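PDB 1XS5: membrane lipoprotein TpN32 from Treponema pallidum, which binds L-methionine in the cleft between its two lobes and, as a periplasmic-type binding lipoprotein, probably serves methionine uptake. Local coordinates for residues I104-D109 with A114-L119; A136-V141 with V148-V153; L157-F162 with A168-N173; E121-I126 with G186-P191; G78-E83 with A218-R223. All coordinates share one frame; numbering follows the deposited sequence.

Contact 1 of 5, residues I104-D109 with A114-L119; sequences IAIPND and ARALRL. With MET (methionine), chain B.
I106 and P107, at the end of strand 103-107, lie against A116 and L117 of helix 110-122; strand and helix form the β-α unit of a periplasmic binding protein lobe, packed helix on sheet. The short axes run at 140° to each other, roughly antiparallel, and approach to 7.7 Å. Along the strand, I104 and A105 pair by backbone bonds with the neighbouring strands, and the first side chain to reach the helix is that of I106. Its CG1 sits between the backbone N and the carbonyl carbon (chi1 61°), which sends CD1 out over L117, and the two side chains cross at about a right angle, CD1 lying 3.7 Å from L117 CD2. P107 follows, setting its ring carbon CD 3.7 Å from A116 CB, so the small alanine lies under both strand residues. D109 then stands at the N-cap position of the helix, with its OD2 bonded to N112. One residue before A116, R115 turns off toward the pocket, its chain fully extended and its guanidinium meeting the ligand at its edge. R115 NH1 donates to the carboxylate O of the bound methionine at 2.9 Å, with an N-H...O angle of 146°.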
# COMPACT_ATOMS: atom_id res chain seq x y z
N ILE A 104 -3.10 16.33 -11.76
CA ILE A 104 -3.34 15.08 -11.02
C ILE A 104 -2.08 14.72 -10.22
O ILE A 104 -0.99 14.55 -10.78
CB ILE A 104 -3.72 13.92 -11.99
CG1 ILE A 104 -5.02 14.26 -12.73
CG2 ILE A 104 -3.90 12.62 -11.21
CD1 ILE A 104 -5.59 13.10 -13.60
N ALA A 105 -2.22 14.60 -8.90
CA ALA A 105 -1.11 14.26 -8.03
C ALA A 105 -1.03 12.76 -7.87
O ALA A 105 -2.05 12.10 -7.69
CB ALA A 105 -1.33 14.90 -6.65
N ILE A 106 0.19 12.22 -7.87
CA ILE A 106 0.40 10.79 -7.70
C ILE A 106 1.54 10.51 -6.73
O ILE A 106 2.36 11.41 -6.43
CB ILE A 106 0.73 10.14 -9.08
CG1 ILE A 106 2.01 10.74 -9.65
CG2 ILE A 106 -0.40 10.41 -10.09
CD1 ILE A 106 2.29 10.18 -11.07
N PRO A 107 1.68 9.26 -6.27
CA PRO A 107 2.74 8.93 -5.34
C PRO A 107 4.11 9.19 -5.95
O PRO A 107 4.29 9.06 -7.16
CB PRO A 107 2.53 7.44 -5.07
CG PRO A 107 1.07 7.28 -5.18
CD PRO A 107 0.77 8.11 -6.44
N ASN A 108 5.08 9.53 -5.11
CA ASN A 108 6.43 9.79 -5.62
C ASN A 108 7.45 8.68 -5.32
O ASN A 108 8.64 8.84 -5.62
CB ASN A 108 6.95 11.15 -5.12
CG ASN A 108 7.48 11.10 -3.71
OD1 ASN A 108 7.31 10.11 -2.98
ND2 ASN A 108 8.13 12.18 -3.29
N ASP A 109 7.01 7.56 -4.74
CA ASP A 109 7.97 6.45 -4.55
C ASP A 109 7.75 5.59 -5.79
O ASP A 109 6.62 5.27 -6.17
CB ASP A 109 7.75 5.69 -3.25
CG ASP A 109 6.37 5.06 -3.16
OD1 ASP A 109 5.38 5.80 -3.03
OD2 ASP A 109 6.29 3.82 -3.22
N ALA A 114 4.63 4.10 -10.52
CA ALA A 114 4.36 3.29 -11.72
C ALA A 114 2.95 2.74 -11.68
O ALA A 114 2.26 2.73 -12.66
CB ALA A 114 5.34 2.10 -11.80
N ARG A 115 2.55 2.23 -10.52
CA ARG A 115 1.21 1.67 -10.31
C ARG A 115 0.13 2.71 -10.62
O ARG A 115 -0.88 2.39 -11.28
CB ARG A 115 1.13 1.21 -8.85
CG ARG A 115 -0.14 0.53 -8.46
CD ARG A 115 -0.06 0.25 -6.96
NE ARG A 115 -1.28 -0.36 -6.46
CZ ARG A 115 -1.52 -0.46 -5.16
NH1 ARG A 115 -0.63 0.04 -4.34
NH2 ARG A 115 -2.61 -1.09 -4.70
N ALA A 116 0.34 3.93 -10.14
CA ALA A 116 -0.61 5.02 -10.36
C ALA A 116 -0.63 5.43 -11.85
O ALA A 116 -1.69 5.71 -12.40
CB ALA A 116 -0.24 6.22 -9.48
N LEU A 117 0.54 5.44 -12.48
CA LEU A 117 0.64 5.79 -13.91
C LEU A 117 -0.12 4.74 -14.76
O LEU A 117 -0.80 5.10 -15.73
CB LEU A 117 2.12 5.90 -14.31
CG LEU A 117 2.84 7.14 -13.72
CD1 LEU A 117 4.38 7.08 -14.02
CD2 LEU A 117 2.26 8.40 -14.30
N ARG A 118 -0.02 3.46 -14.37
CA ARG A 118 -0.73 2.40 -15.10
C ARG A 118 -2.26 2.45 -14.85
O ARG A 118 -3.07 1.99 -15.68
CB ARG A 118 -0.11 1.04 -14.79
CG ARG A 118 1.32 1.02 -15.29
CD ARG A 118 1.78 -0.29 -15.91
NE ARG A 118 3.06 -0.13 -16.63
CZ ARG A 118 4.27 -0.20 -16.07
NH1 ARG A 118 4.41 -0.43 -14.75
NH2 ARG A 118 5.35 -0.03 -16.84
N LEU A 119 -2.66 3.01 -13.72
CA LEU A 119 -4.08 3.24 -13.43
C LEU A 119 -4.60 4.33 -14.39
O LEU A 119 -5.65 4.19 -15.02
CB LEU A 119 -4.23 3.70 -11.96
CG LEU A 119 -5.63 4.07 -11.47
CD1 LEU A 119 -5.60 4.08 -9.92
CD2 LEU A 119 -6.05 5.47 -12.04
N MET B . -0.96 0.03 1.78
CA MET B . -0.24 0.51 0.55
C MET B . -0.94 0.12 -0.77
O MET B . -1.09 0.99 -1.66
CB MET B . 1.20 -0.05 0.52
CG MET B . 2.05 0.63 -0.52
SD MET B . 3.74 -0.01 -0.64
CE MET B . 4.47 0.87 0.81
OXT MET B . -1.32 -1.07 -0.90

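Contact 2 of 5, residues A136-V141 with V148-V153; sequences ATVEDV and VVLQEV
V138 and L150 slide past each other in opposite directions, V138 CG1 coming to 4.2 Å from L150 CB, while E152 comes at the same valine from the opposite direction. V138 spreads its two methyls over these neighbours: CG1 also lies near the CG of E152, and CG2 faces the carboxylate end, 3.9 Å from E152 OE1. The glutamate is extended beyond CG, which brings its carboxylate to the CG2 methyl, so this is van der Waals contact between a methyl and a charged group at the surface. Further along, the V141 and L150 side chains cross obliquely, with V141 CG2 4.2 Å from L150 CD1. No hydrogen bond joins the two segments. What shapes the 136-141 side is its own 3-10 turn, where the backbone N of T137 donates to D140 OD2 at 2.9 Å on the anti side of the carboxylate, and D140 N returns a bond to T137 O. D140 is tied further by a salt bridge from its OD1 to R129. The contact lays the loop over the helix-bearing face of the five-stranded sheet, at its outermost strand 149-153, which pairs with strand 103-107; helix 110-122 lies beside it, with L150 on L117 and L120 and T137 on E113.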
# COMPACT_ATOMS: atom_id res chain seq x y z
N ALA A 136 8.56 2.28 -13.18
CA ALA A 136 8.36 3.36 -14.14
C ALA A 136 7.97 4.68 -13.46
O ALA A 136 7.28 4.68 -12.41
CB ALA A 136 7.26 2.93 -15.14
N THR A 137 8.41 5.80 -14.03
CA THR A 137 8.04 7.11 -13.49
C THR A 137 7.46 8.01 -14.56
O THR A 137 7.30 7.61 -15.70
CB THR A 137 9.25 7.86 -12.86
OG1 THR A 137 10.26 8.03 -13.86
CG2 THR A 137 9.80 7.09 -11.65
N VAL A 138 7.20 9.26 -14.21
CA VAL A 138 6.63 10.18 -15.16
C VAL A 138 7.50 10.34 -16.42
O VAL A 138 6.97 10.68 -17.47
CB VAL A 138 6.41 11.58 -14.52
CG1 VAL A 138 5.36 11.48 -13.42
CG2 VAL A 138 7.77 12.10 -13.97
N GLU A 139 8.82 10.11 -16.30
CA GLU A 139 9.74 10.24 -17.44
C GLU A 139 9.46 9.16 -18.50
O GLU A 139 9.87 9.28 -19.66
CB GLU A 139 11.20 10.10 -16.97
CG GLU A 139 11.67 8.65 -16.91
CD GLU A 139 12.94 8.45 -16.09
OE1 GLU A 139 14.01 9.00 -16.48
OE2 GLU A 139 12.87 7.73 -15.06
N ASP A 140 8.78 8.10 -18.08
CA ASP A 140 8.42 6.99 -18.97
C ASP A 140 7.08 7.20 -19.70
O ASP A 140 6.62 6.32 -20.40
CB ASP A 140 8.36 5.68 -18.18
CG ASP A 140 9.72 5.25 -17.64
OD1 ASP A 140 10.66 5.20 -18.46
OD2 ASP A 140 9.86 4.96 -16.43
N VAL A 141 6.45 8.35 -19.51
CA VAL A 141 5.17 8.59 -20.17
C VAL A 141 5.41 8.88 -21.64
O VAL A 141 6.03 9.87 -21.97
CB VAL A 141 4.43 9.80 -19.56
CG1 VAL A 141 3.18 10.12 -20.38
CG2 VAL A 141 4.01 9.47 -18.13
N VAL A 148 -2.83 16.22 -19.32
CA VAL A 148 -2.82 16.33 -17.86
C VAL A 148 -1.44 16.65 -17.27
O VAL A 148 -0.41 16.24 -17.80
CB VAL A 148 -3.32 14.98 -17.24
CG1 VAL A 148 -2.81 14.83 -15.78
CG2 VAL A 148 -4.84 14.93 -17.30
N VAL A 149 -1.43 17.37 -16.15
CA VAL A 149 -0.17 17.71 -15.49
C VAL A 149 -0.07 16.72 -14.33
O VAL A 149 -0.96 16.71 -13.49
CB VAL A 149 -0.22 19.17 -14.87
CG1 VAL A 149 0.99 19.43 -14.05
CG2 VAL A 149 -0.41 20.21 -15.95
N LEU A 150 0.99 15.92 -14.29
CA LEU A 150 1.19 14.91 -13.23
C LEU A 150 2.13 15.41 -12.15
O LEU A 150 3.29 15.69 -12.44
CB LEU A 150 1.79 13.64 -13.83
CG LEU A 150 0.95 12.97 -14.93
CD1 LEU A 150 1.74 11.86 -15.59
CD2 LEU A 150 -0.28 12.40 -14.33
N GLN A 151 1.67 15.51 -10.91
CA GLN A 151 2.57 15.98 -9.85
C GLN A 151 2.94 14.88 -8.90
O GLN A 151 2.07 14.28 -8.30
CB GLN A 151 1.93 17.09 -9.01
CG GLN A 151 1.36 18.22 -9.79
CD GLN A 151 1.38 19.52 -8.98
OE1 GLN A 151 1.06 19.54 -7.76
NE2 GLN A 151 1.75 20.62 -9.65
N GLU A 152 4.23 14.64 -8.73
CA GLU A 152 4.67 13.61 -7.82
C GLU A 152 4.63 14.18 -6.40
O GLU A 152 5.15 15.27 -6.16
CB GLU A 152 6.11 13.21 -8.19
CG GLU A 152 6.23 12.55 -9.58
CD GLU A 152 7.68 12.52 -10.07
OE1 GLU A 152 8.20 13.60 -10.43
OE2 GLU A 152 8.29 11.43 -10.07
N VAL A 153 4.04 13.44 -5.45
CA VAL A 153 3.91 13.94 -4.08
C VAL A 153 4.14 12.81 -3.10
O VAL A 153 3.78 11.67 -3.42
CB VAL A 153 2.46 14.48 -3.87
CG1 VAL A 153 2.27 14.97 -2.43
CG2 VAL A 153 2.19 15.60 -4.82

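Contact 3 of 5, residues L157-F162 with A168-N173; sequences LLPRVF and AVINGN. With MET (methionine), chain B.
L158 and I170 form the close-packed side of this contact, where the short, weakly bonded helix 158-161 lies on strand 167-170. L158 CB stands 4.0 Å from I170 CG1. The carbonyl O of V169 is buried here with no hydrogen-bonding partner in the model. I170 meets three neighbours: CG1 on L158, CD1 at the end of the same branch on F162, and CG2 on P159, 4.2 Å from P159 CG, where the two side chains pass at a slant. The looser side belongs to P159 and F162, both partly exposed. The F162 side chain runs anti to its backbone N (chi1 -176°), which brings the CD1 edge of the ring to the strand; A168 CB touches that edge, close to the ring plane, 3.9 Å from F162 CD1, and the F162 and I170 side chains cross at about a right angle. Past the strand the chain turns into the pocket. N171 ND2 gives the ligand carboxylate O a nearly straight bond of 2.9 Å (171°), so the turn leading out of this strand presents a methionine-binding amide. Strand 167-170 lies between 103-107 and 86-88 in the sheet; V169 turns its side chain to helix 110-122, leaving I170 to helix 158-161 and A168 to F162 just after it, while helix 172-177 follows on.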
# COMPACT_ATOMS: atom_id res chain seq x y z
N LEU A 157 1.13 12.70 1.99
CA LEU A 157 0.66 14.07 1.84
C LEU A 157 -0.37 14.25 0.75
O LEU A 157 -0.85 15.35 0.53
CB LEU A 157 1.86 15.00 1.52
CG LEU A 157 3.02 14.96 2.53
CD1 LEU A 157 4.14 15.96 2.15
CD2 LEU A 157 2.44 15.32 3.90
N LEU A 158 -0.69 13.17 0.06
CA LEU A 158 -1.64 13.26 -1.04
C LEU A 158 -2.99 13.77 -0.57
O LEU A 158 -3.58 14.64 -1.23
CB LEU A 158 -1.69 11.90 -1.75
CG LEU A 158 -0.49 11.65 -2.70
CD1 LEU A 158 -0.36 10.16 -3.03
CD2 LEU A 158 -0.75 12.42 -4.00
N PRO A 159 -3.49 13.29 0.61
CA PRO A 159 -4.78 13.73 1.13
C PRO A 159 -4.65 15.22 1.52
O PRO A 159 -5.62 15.95 1.46
CB PRO A 159 -4.98 12.88 2.39
CG PRO A 159 -4.28 11.60 2.05
CD PRO A 159 -3.01 12.11 1.36
N ARG A 160 -3.45 15.66 1.90
CA ARG A 160 -3.30 17.06 2.28
C ARG A 160 -3.35 18.05 1.10
O ARG A 160 -3.74 19.19 1.28
CB ARG A 160 -2.00 17.25 3.05
CG ARG A 160 -2.15 18.25 4.14
CD ARG A 160 -1.04 18.06 5.12
NE ARG A 160 -0.98 16.66 5.54
CZ ARG A 160 -0.06 16.19 6.38
NH1 ARG A 160 0.85 17.03 6.86
NH2 ARG A 160 -0.04 14.91 6.74
N VAL A 161 -2.95 17.64 -0.10
CA VAL A 161 -2.98 18.53 -1.24
C VAL A 161 -4.23 18.27 -2.07
O VAL A 161 -4.46 18.93 -3.08
CB VAL A 161 -1.76 18.33 -2.18
CG1 VAL A 161 -0.43 18.48 -1.42
CG2 VAL A 161 -1.84 16.98 -2.81
N PHE A 162 -5.03 17.29 -1.65
CA PHE A 162 -6.22 16.88 -2.39
C PHE A 162 -7.18 18.02 -2.73
O PHE A 162 -7.67 18.13 -3.86
CB PHE A 162 -6.95 15.77 -1.62
CG PHE A 162 -8.13 15.20 -2.33
CD1 PHE A 162 -8.01 14.62 -3.60
CD2 PHE A 162 -9.38 15.22 -1.72
CE1 PHE A 162 -9.15 14.07 -4.26
CE2 PHE A 162 -10.53 14.67 -2.36
CZ PHE A 162 -10.41 14.09 -3.62
N ALA A 168 -6.33 13.12 -7.57
CA ALA A 168 -5.17 12.50 -6.97
C ALA A 168 -5.38 11.00 -6.93
O ALA A 168 -6.51 10.52 -6.67
CB ALA A 168 -4.98 13.00 -5.54
N VAL A 169 -4.30 10.26 -7.20
CA VAL A 169 -4.32 8.77 -7.14
C VAL A 169 -3.76 8.51 -5.74
O VAL A 169 -2.56 8.72 -5.50
CB VAL A 169 -3.42 8.19 -8.23
CG1 VAL A 169 -3.36 6.68 -8.11
CG2 VAL A 169 -4.01 8.59 -9.63
N ILE A 170 -4.62 8.02 -4.83
CA ILE A 170 -4.24 7.87 -3.43
C ILE A 170 -4.24 6.44 -2.93
O ILE A 170 -5.22 5.72 -3.14
CB ILE A 170 -5.17 8.75 -2.52
CG1 ILE A 170 -5.14 10.21 -3.02
CG2 ILE A 170 -4.63 8.81 -1.04
CD1 ILE A 170 -6.14 11.15 -2.34
N ASN A 171 -3.14 6.00 -2.30
CA ASN A 171 -3.10 4.64 -1.75
C ASN A 171 -4.31 4.43 -0.82
O ASN A 171 -4.67 5.34 -0.04
CB ASN A 171 -1.88 4.38 -0.86
CG ASN A 171 -0.57 4.65 -1.58
OD1 ASN A 171 -0.20 5.80 -1.78
ND2 ASN A 171 0.11 3.59 -2.00
N GLY A 172 -4.82 3.21 -0.81
CA GLY A 172 -5.99 2.92 0.02
C GLY A 172 -5.81 3.27 1.49
O GLY A 172 -6.71 3.87 2.07
N ASN A 173 -4.67 2.95 2.09
CA ASN A 173 -4.55 3.26 3.52
C ASN A 173 -4.72 4.75 3.78
O ASN A 173 -5.48 5.19 4.70
CB ASN A 173 -3.19 2.75 4.09
CG ASN A 173 -1.99 3.49 3.54
OD1 ASN A 173 -1.70 3.45 2.34
ND2 ASN A 173 -1.27 4.18 4.43
N MET B . -0.96 0.03 1.78
CA MET B . -0.24 0.51 0.55
C MET B . -0.94 0.12 -0.77
O MET B . -1.09 0.99 -1.66
CB MET B . 1.20 -0.05 0.52
CG MET B . 2.05 0.63 -0.52
SD MET B . 3.74 -0.01 -0.64
CE MET B . 4.47 0.87 0.81
OXT MET B . -1.32 -1.07 -0.90

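Contact 4 of 5, residues E121-I126 with G186-P191; sequences EAAGFI and GLAVEP
A122, the last residue of helix 110-122, and A123 just after it touch P191 and A188 through two small apolar contacts, methyl on proline ring and methyl on methyl. A122 CB lies 4.1 Å from the ring carbon CD of P191, and A123 CB lies 4.0 Å from A188 CB. In all four residues the bond from the main chain to CB points at the partner segment, so the meeting is direct, but no hydrogen bond crosses and little surface is buried. Small side chains let the two backbones come close, with the alpha carbons of A123 and A188 6.5 Å apart. One shell out, the helix ends in a Schellman motif: G124 has a positive phi (87°), with its N bonded to E121 O at 2.9 Å, and this turns the chain off the helix just after the two alanines. F125 and I126 then pack back on the helix, F125 on L120 and I126 on L117 and L120; F125 also meets V148. E121 OE2 accepts a bond from the backbone N of M128, tying the last turn to the segment beyond. On the other segment, E190 points away from the alanines, between A188 and P191 in sequence, and makes a salt bridge through OE2 to R115, an arginine that binds the ligand; the same oxygen accepts from the backbone N of L85. The contact thus joins the end of helix 110-122 to strand 188-189, the outermost strand of the five-stranded sheet, which is hydrogen-bonded to strand 86-88 through L87, while L119 of the helix packs on E190.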
# COMPACT_ATOMS: atom_id res chain seq x y z
N GLU A 121 -3.23 5.19 -17.17
CA GLU A 121 -3.17 4.67 -18.54
C GLU A 121 -4.47 3.87 -18.85
O GLU A 121 -5.09 4.05 -19.90
CB GLU A 121 -1.93 3.77 -18.68
CG GLU A 121 -1.78 3.06 -20.00
CD GLU A 121 -0.47 2.26 -20.08
OE1 GLU A 121 -0.23 1.45 -19.15
OE2 GLU A 121 0.30 2.44 -21.06
N ALA A 122 -4.86 2.99 -17.92
CA ALA A 122 -6.07 2.18 -18.05
C ALA A 122 -7.32 3.06 -18.22
O ALA A 122 -8.28 2.67 -18.90
CB ALA A 122 -6.22 1.26 -16.81
N ALA A 123 -7.32 4.23 -17.57
CA ALA A 123 -8.45 5.15 -17.68
C ALA A 123 -8.38 6.04 -18.95
O ALA A 123 -9.24 6.90 -19.15
CB ALA A 123 -8.55 6.05 -16.41
N GLY A 124 -7.34 5.85 -19.77
CA GLY A 124 -7.22 6.58 -21.02
C GLY A 124 -6.53 7.94 -20.99
O GLY A 124 -6.53 8.62 -22.00
N PHE A 125 -5.90 8.31 -19.88
CA PHE A 125 -5.25 9.64 -19.81
C PHE A 125 -3.89 9.72 -20.48
O PHE A 125 -3.50 10.77 -20.99
CB PHE A 125 -5.02 10.06 -18.35
CG PHE A 125 -6.27 10.47 -17.62
CD1 PHE A 125 -6.77 11.76 -17.73
CD2 PHE A 125 -6.91 9.59 -16.77
CE1 PHE A 125 -7.89 12.16 -17.01
CE2 PHE A 125 -8.05 9.99 -16.04
CZ PHE A 125 -8.52 11.29 -16.18
N ILE A 126 -3.14 8.63 -20.43
CA ILE A 126 -1.79 8.63 -20.93
C ILE A 126 -1.41 7.26 -21.45
O ILE A 126 -2.14 6.30 -21.25
CB ILE A 126 -0.75 8.94 -19.77
CG1 ILE A 126 -0.87 7.87 -18.66
CG2 ILE A 126 -1.01 10.30 -19.17
CD1 ILE A 126 0.15 7.96 -17.51
N GLY A 186 -14.07 6.71 -5.62
CA GLY A 186 -13.15 6.59 -6.74
C GLY A 186 -13.81 6.83 -8.10
O GLY A 186 -15.00 6.54 -8.30
N LEU A 187 -13.03 7.38 -9.03
CA LEU A 187 -13.54 7.65 -10.35
C LEU A 187 -12.93 6.63 -11.33
O LEU A 187 -13.42 6.49 -12.45
CB LEU A 187 -13.16 9.07 -10.80
CG LEU A 187 -13.68 10.24 -9.95
CD1 LEU A 187 -13.29 11.54 -10.65
CD2 LEU A 187 -15.22 10.14 -9.82
N ALA A 188 -11.83 6.00 -10.91
CA ALA A 188 -11.12 4.99 -11.71
C ALA A 188 -10.28 4.19 -10.74
O ALA A 188 -9.74 4.73 -9.76
CB ALA A 188 -10.18 5.67 -12.80
N VAL A 189 -10.16 2.89 -11.01
CA VAL A 189 -9.39 1.99 -10.15
C VAL A 189 -8.27 1.32 -10.94
O VAL A 189 -8.39 1.13 -12.15
CB VAL A 189 -10.32 0.94 -9.55
CG1 VAL A 189 -9.51 -0.08 -8.69
CG2 VAL A 189 -11.37 1.66 -8.69
N GLU A 190 -7.20 0.93 -10.24
CA GLU A 190 -6.05 0.32 -10.88
C GLU A 190 -6.49 -0.98 -11.53
O GLU A 190 -7.42 -1.66 -11.04
CB GLU A 190 -4.98 0.02 -9.86
CG GLU A 190 -5.42 -1.03 -8.84
CD GLU A 190 -4.31 -1.30 -7.84
OE1 GLU A 190 -3.15 -1.48 -8.30
OE2 GLU A 190 -4.60 -1.33 -6.62
N PRO A 191 -5.81 -1.36 -12.62
CA PRO A 191 -6.19 -2.60 -13.31
C PRO A 191 -5.84 -3.92 -12.61
O PRO A 191 -6.47 -4.94 -12.90
CB PRO A 191 -5.49 -2.47 -14.68
CG PRO A 191 -4.27 -1.57 -14.39
CD PRO A 191 -4.84 -0.56 -13.39

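Contact 5 of 5, residues G78-E83 with A218-R223; sequences GNVHVE and ALCGGR. With MET (methionine), chain B.
The backbones of V80 and C220 approach to 5.8 Å between alpha carbons where strand 74-82 passes the end of helix 210-219, and V80 breaks the strand's run with a psi of -51°, making with H81 a classic beta bulge opposite N198. V80 carries the side-chain contact. CG1 stands anti to its backbone N (chi1 180°) and this directs it at L219, 4.0 Å from L219 CB, the two side chains crossing at a slant. C220 comes in beside it, its SG 3.5 Å from the carbonyl O of N79 and also near the CG2 methyl of V80. No direct hydrogen bond crosses; instead a water donates to both carbonyls, 2.7 Å from V80 O and 3.2 Å from L219 O, linking the bulge to the last turn of the helix. Beyond the bulge the strand leads to the ligand. H81 NE2 makes a His-carboxylate bond to E83 OE2, although the position of that oxygen is less certain. The other carboxylate oxygen is the firmer ligand contact: the amino N of the bound methionine donates to E83 OE1 at 2.7 Å, consistent with an ammonium group held by a carboxylate. H81 also meets the ring of H14, a pocket residue, edge to face. In the six-stranded sheet, strand 74-82 lies between 198-203 and 238-239; helix 14-26 also packs here, with L17 on H81 and A21 on L219, and after G221 at the N-cap position the chain enters helix 222-231.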
# COMPACT_ATOMS: atom_id res chain seq x y z
N GLY A 78 4.05 -13.98 3.15
CA GLY A 78 2.68 -14.19 2.78
C GLY A 78 1.84 -12.97 2.45
O GLY A 78 2.04 -11.89 3.02
N ASN A 79 0.91 -13.15 1.50
CA ASN A 79 -0.01 -12.08 1.13
C ASN A 79 -1.10 -12.06 2.18
O ASN A 79 -1.59 -13.09 2.58
CB ASN A 79 -0.70 -12.33 -0.21
CG ASN A 79 0.28 -12.43 -1.32
OD1 ASN A 79 1.25 -11.67 -1.38
ND2 ASN A 79 0.04 -13.36 -2.22
N VAL A 80 -1.49 -10.87 2.60
CA VAL A 80 -2.51 -10.69 3.61
C VAL A 80 -3.80 -10.03 3.08
O VAL A 80 -4.93 -10.49 3.34
CB VAL A 80 -1.96 -9.80 4.78
CG1 VAL A 80 -3.02 -9.61 5.81
CG2 VAL A 80 -0.72 -10.46 5.42
N HIS A 81 -3.66 -8.90 2.39
CA HIS A 81 -4.84 -8.21 1.90
C HIS A 81 -4.51 -7.35 0.69
O HIS A 81 -3.34 -7.16 0.40
CB HIS A 81 -5.44 -7.34 3.00
CG HIS A 81 -4.68 -6.08 3.31
ND1 HIS A 81 -3.80 -5.98 4.37
CD2 HIS A 81 -4.72 -4.84 2.75
CE1 HIS A 81 -3.33 -4.73 4.44
NE2 HIS A 81 -3.88 -4.03 3.47
N VAL A 82 -5.55 -6.86 0.01
CA VAL A 82 -5.42 -5.99 -1.17
C VAL A 82 -6.14 -4.68 -0.84
O VAL A 82 -7.16 -4.69 -0.17
CB VAL A 82 -6.06 -6.62 -2.47
CG1 VAL A 82 -5.33 -7.93 -2.84
CG2 VAL A 82 -7.56 -6.87 -2.27
N GLU A 83 -5.56 -3.54 -1.24
CA GLU A 83 -6.14 -2.21 -0.97
C GLU A 83 -6.16 -1.56 -2.36
O GLU A 83 -5.13 -1.00 -2.78
CB GLU A 83 -5.14 -1.38 -0.16
CG GLU A 83 -5.33 -1.17 1.24
CD GLU A 83 -4.05 -0.57 1.85
OE1 GLU A 83 -3.57 0.50 1.40
OE2 GLU A 83 -3.52 -1.20 2.77
N ALA A 218 -2.44 -15.75 11.82
CA ALA A 218 -3.46 -14.91 12.43
C ALA A 218 -3.91 -13.81 11.48
O ALA A 218 -5.11 -13.41 11.45
CB ALA A 218 -2.89 -14.28 13.73
N LEU A 219 -2.97 -13.28 10.68
CA LEU A 219 -3.37 -12.19 9.78
C LEU A 219 -4.23 -12.75 8.63
O LEU A 219 -5.11 -12.08 8.10
CB LEU A 219 -2.13 -11.46 9.24
CG LEU A 219 -1.48 -10.48 10.27
CD1 LEU A 219 -0.19 -9.92 9.71
CD2 LEU A 219 -2.43 -9.37 10.57
N CYS A 220 -4.00 -14.01 8.29
CA CYS A 220 -4.75 -14.62 7.20
C CYS A 220 -5.92 -15.47 7.65
O CYS A 220 -6.54 -16.18 6.85
CB CYS A 220 -3.81 -15.49 6.41
SG CYS A 220 -2.53 -14.56 5.64
N GLY A 221 -6.23 -15.40 8.94
CA GLY A 221 -7.27 -16.23 9.48
C GLY A 221 -8.69 -15.75 9.33
O GLY A 221 -8.96 -14.59 8.95
N GLY A 222 -9.59 -16.67 9.67
CA GLY A 222 -11.03 -16.40 9.60
C GLY A 222 -11.49 -15.15 10.33
O GLY A 222 -12.34 -14.42 9.85
N ARG A 223 -10.92 -14.87 11.49
CA ARG A 223 -11.33 -13.67 12.22
C ARG A 223 -10.93 -12.35 11.49
O ARG A 223 -11.66 -11.33 11.50
CB ARG A 223 -10.70 -13.70 13.59
CG ARG A 223 -11.10 -12.53 14.44
CD ARG A 223 -10.47 -12.65 15.79
NE ARG A 223 -10.70 -11.46 16.60
CZ ARG A 223 -10.11 -11.23 17.78
NH1 ARG A 223 -9.26 -12.12 18.29
NH2 ARG A 223 -10.35 -10.09 18.42
N MET B . -0.96 0.03 1.78
CA MET B . -0.24 0.51 0.55
C MET B . -0.94 0.12 -0.77
O MET B . -1.09 0.99 -1.66
CB MET B . 1.20 -0.05 0.52
CG MET B . 2.05 0.63 -0.52
SD MET B . 3.74 -0.01 -0.64
CE MET B . 4.47 0.87 0.81
OXT MET B . -1.32 -1.07 -0.90
O HOH W 1 -6.31 -11.91 5.19

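Contacts 1 and 3 are buried and hold one sheet from both of its faces, V169 of contact 3 packing directly on A116 of contact 1, while strands 103-107 and 167-170 pair by backbone bonds. Contacts 2 and 4 are surface contacts at that sheet's two outer strands: contact 4 is two small apolar touches, contact 2 valine and leucine packing with a glutamate carboxylate at the rim. Contact 4 shares helix 110-122 with contact 1. Contact 5 lies on the opposite side of the chain's centre from contacts 1, 2 and 3, in the other sheet, partly buried and bridged by water. Methionine joins the two halves: R115 and N171 take its carboxylate, E83 its amino group, with E190 of contact 4 bonded to R115 behind.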